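Local coordinates for L-threonine-O-3-phosphate decarboxylase (Porphyromonas gingivalis, PDB 3FKD), which probably uses pyridoxal 5'-phosphate to decarboxylate L-threonine O-3-phosphate, at residues 145-150 against 173-178. Sequence-based numbering, arbitrary orientation.
Sequences LLQRTE and TTEEVI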
loop_
_atom_site.group_PDB
_atom_site.type_symbol
_atom_site.label_atom_id
_atom_site.label_comp_id
_atom_site.label_asym_id
_atom_site.label_seq_id
_atom_site.Cartn_x
_atom_site.Cartn_y
_atom_site.Cartn_z
ATOM N N LEU A 145 10.512 -27.042 -7.064
ATOM C CA LEU A 145 9.093 -27.352 -6.931
ATOM C C LEU A 145 8.932 -28.594 -6.084
ATOM O O LEU A 145 9.498 -29.643 -6.392
ATOM C CB LEU A 145 8.429 -27.546 -8.305
ATOM C CG LEU A 145 6.881 -27.694 -8.355
ATOM C CD1 LEU A 145 6.191 -26.370 -8.303
ATOM C CD2 LEU A 145 6.374 -28.456 -9.619
ATOM N N LEU A 146 8.167 -28.451 -5.011
ATOM C CA LEU A 146 7.776 -29.538 -4.134
ATOM C C LEU A 146 6.413 -30.055 -4.587
ATOM O O LEU A 146 5.576 -29.288 -5.086
ATOM C CB LEU A 146 7.654 -29.009 -2.708
ATOM C CG LEU A 146 8.911 -28.308 -2.241
ATOM C CD1 LEU A 146 8.712 -27.644 -0.865
ATOM C CD2 LEU A 146 10.017 -29.336 -2.225
ATOM N N GLN A 147 6.191 -31.351 -4.401
ATOM C CA GLN A 147 4.929 -31.980 -4.750
ATOM C C GLN A 147 3.902 -31.600 -3.715
ATOM O O GLN A 147 4.200 -31.601 -2.534
ATOM C CB GLN A 147 5.087 -33.501 -4.748
ATOM C CG GLN A 147 5.947 -34.046 -5.859
ATOM C CD GLN A 147 5.381 -33.678 -7.189
ATOM O OE1 GLN A 147 4.232 -34.009 -7.490
ATOM N NE2 GLN A 147 6.169 -32.976 -8.004
ATOM N N ARG A 148 2.690 -31.293 -4.171
ATOM C CA ARG A 148 1.564 -30.993 -3.286
ATOM C C ARG A 148 1.592 -31.961 -2.126
ATOM O O ARG A 148 1.226 -31.612 -1.012
ATOM C CB ARG A 148 0.232 -31.087 -4.059
ATOM C CG ARG A 148 -0.924 -31.652 -3.254
ATOM C CD ARG A 148 -2.276 -31.637 -3.969
ATOM N NE ARG A 148 -3.305 -31.868 -2.958
ATOM C CZ ARG A 148 -3.987 -30.907 -2.329
ATOM N NH1 ARG A 148 -3.799 -29.639 -2.655
ATOM N NH2 ARG A 148 -4.881 -31.210 -1.393
ATOM N N THR A 149 2.075 -33.169 -2.411
ATOM C CA THR A 149 2.188 -34.271 -1.449
ATOM C C THR A 149 3.338 -34.129 -0.455
ATOM O O THR A 149 3.202 -34.480 0.711
ATOM C CB THR A 149 2.383 -35.602 -2.193
ATOM O OG1 THR A 149 1.442 -35.680 -3.267
ATOM C CG2 THR A 149 2.181 -36.779 -1.267
ATOM N N GLU A 150 4.479 -33.640 -0.917
ATOM C CA GLU A 150 5.621 -33.455 -0.028
ATOM C C GLU A 150 5.256 -32.388 0.986
ATOM O O GLU A 150 5.575 -32.488 2.174
ATOM C CB GLU A 150 6.863 -33.053 -0.822
ATOM C CG GLU A 150 8.008 -32.556 0.041
ATOM C CD GLU A 150 8.595 -33.625 0.962
ATOM O OE1 GLU A 150 8.310 -34.833 0.760
ATOM O OE2 GLU A 150 9.355 -33.249 1.887
ATOM N N THR A 173 2.890 -23.502 -13.110
ATOM C CA THR A 173 3.139 -24.929 -13.112
ATOM C C THR A 173 1.871 -25.718 -13.473
ATOM O O THR A 173 0.732 -25.320 -13.136
ATOM C CB THR A 173 3.640 -25.461 -11.763
ATOM O OG1 THR A 173 3.937 -26.852 -11.902
ATOM C CG2 THR A 173 2.554 -25.326 -10.687
ATOM N N THR A 174 2.125 -26.847 -14.140
ATOM C CA THR A 174 1.167 -27.847 -14.615
ATOM C C THR A 174 0.792 -28.830 -13.516
ATOM O O THR A 174 -0.230 -29.499 -13.588
ATOM C CB THR A 174 1.876 -28.688 -15.704
ATOM O OG1 THR A 174 1.969 -27.934 -16.919
ATOM C CG2 THR A 174 1.169 -30.022 -15.955
ATOM N N GLU A 175 1.658 -28.938 -12.514
ATOM C CA GLU A 175 1.541 -29.973 -11.494
ATOM C C GLU A 175 0.478 -29.645 -10.454
ATOM O O GLU A 175 -0.168 -28.587 -10.513
ATOM C CB GLU A 175 2.889 -30.180 -10.809
ATOM C CG GLU A 175 4.073 -30.339 -11.797
ATOM C CD GLU A 175 4.547 -31.776 -11.955
ATOM O OE1 GLU A 175 3.755 -32.626 -12.429
ATOM O OE2 GLU A 175 5.724 -32.049 -11.620
ATOM N N GLU A 176 0.274 -30.559 -9.516
ATOM C CA GLU A 176 -0.802 -30.400 -8.548
ATOM C C GLU A 176 -0.377 -29.512 -7.417
ATOM O O GLU A 176 0.607 -29.783 -6.744
ATOM C CB GLU A 176 -1.213 -31.738 -7.961
ATOM C CG GLU A 176 -2.217 -32.478 -8.773
ATOM C CD GLU A 176 -3.036 -33.374 -7.905
ATOM O OE1 GLU A 176 -2.714 -34.592 -7.893
ATOM O OE2 GLU A 176 -3.972 -32.846 -7.226
ATOM N N VAL A 177 -1.131 -28.459 -7.185
ATOM C CA VAL A 177 -0.734 -27.542 -6.140
ATOM C C VAL A 177 -1.622 -27.624 -4.917
ATOM O O VAL A 177 -2.777 -28.081 -4.987
ATOM C CB VAL A 177 -0.714 -26.097 -6.631
ATOM C CG1 VAL A 177 0.359 -25.919 -7.705
ATOM C CG2 VAL A 177 -2.117 -25.687 -7.120
ATOM N N ILE A 178 -1.049 -27.200 -3.796
ATOM C CA ILE A 178 -1.803 -26.857 -2.619
ATOM C C ILE A 178 -2.742 -25.707 -3.020
ATOM O O ILE A 178 -2.386 -24.854 -3.833
ATOM C CB ILE A 178 -0.851 -26.421 -1.472
ATOM C CG1 ILE A 178 -0.139 -27.628 -0.871
ATOM C CG2 ILE A 178 -1.611 -25.657 -0.391
ATOM C CD1 ILE A 178 -0.973 -28.390 0.163
#
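Arg148, in the first turn of helix 148-157, lies across the backbone of residues 176-178 and buries more surface here than any other residue. Its CB faces the carbonyl of Glu176. Further out the chain is extended from CG to NE (chi2 175°), which carries the charged end along the loop to the Val177 carbonyl. CD passes 3.7 Å from Val177 O and lies 3.9 Å from Glu176 OE2. At the tip, NH1 donates to Val177 O over 3.0 Å; the bond is bent, with an N-H...O angle of 144°, and the oxygen sits at the guanidinium edge, near its plane. Ile178 CD1 covers one face of the group, 4.2 Å from NH1. NH1 also forms a salt bridge with Asp182, so arginine suits the site: a long aliphatic shaft packs along the loop while the head serves a carbonyl and a carboxylate together. The Glu176 carboxylate, shared weakly and at long range with Arg179, stays beyond salt-bridge range, with OE2 4.4 Å from NE and well out of the guanidinium plane.

Leu145 makes the other end of the contact, its CD2 methyl against Glu175 CG and Thr173 OG1, each at 3.7 Å. That hydroxyl accepts from Glu175 N in an ST turn, which suits threonine to the bend. Gln147 NE2 stays 3.8 Å from Glu175 OE2, too long for a hydrogen bond.

In this aminotransferase class I and II fold, the contact joins helix 148-157 to the loop between 162-166 and 189-194, neighbouring strands of the seven-stranded mixed sheet. One directed bond crosses it; packing and probably modest attraction from Glu176 supply the rest.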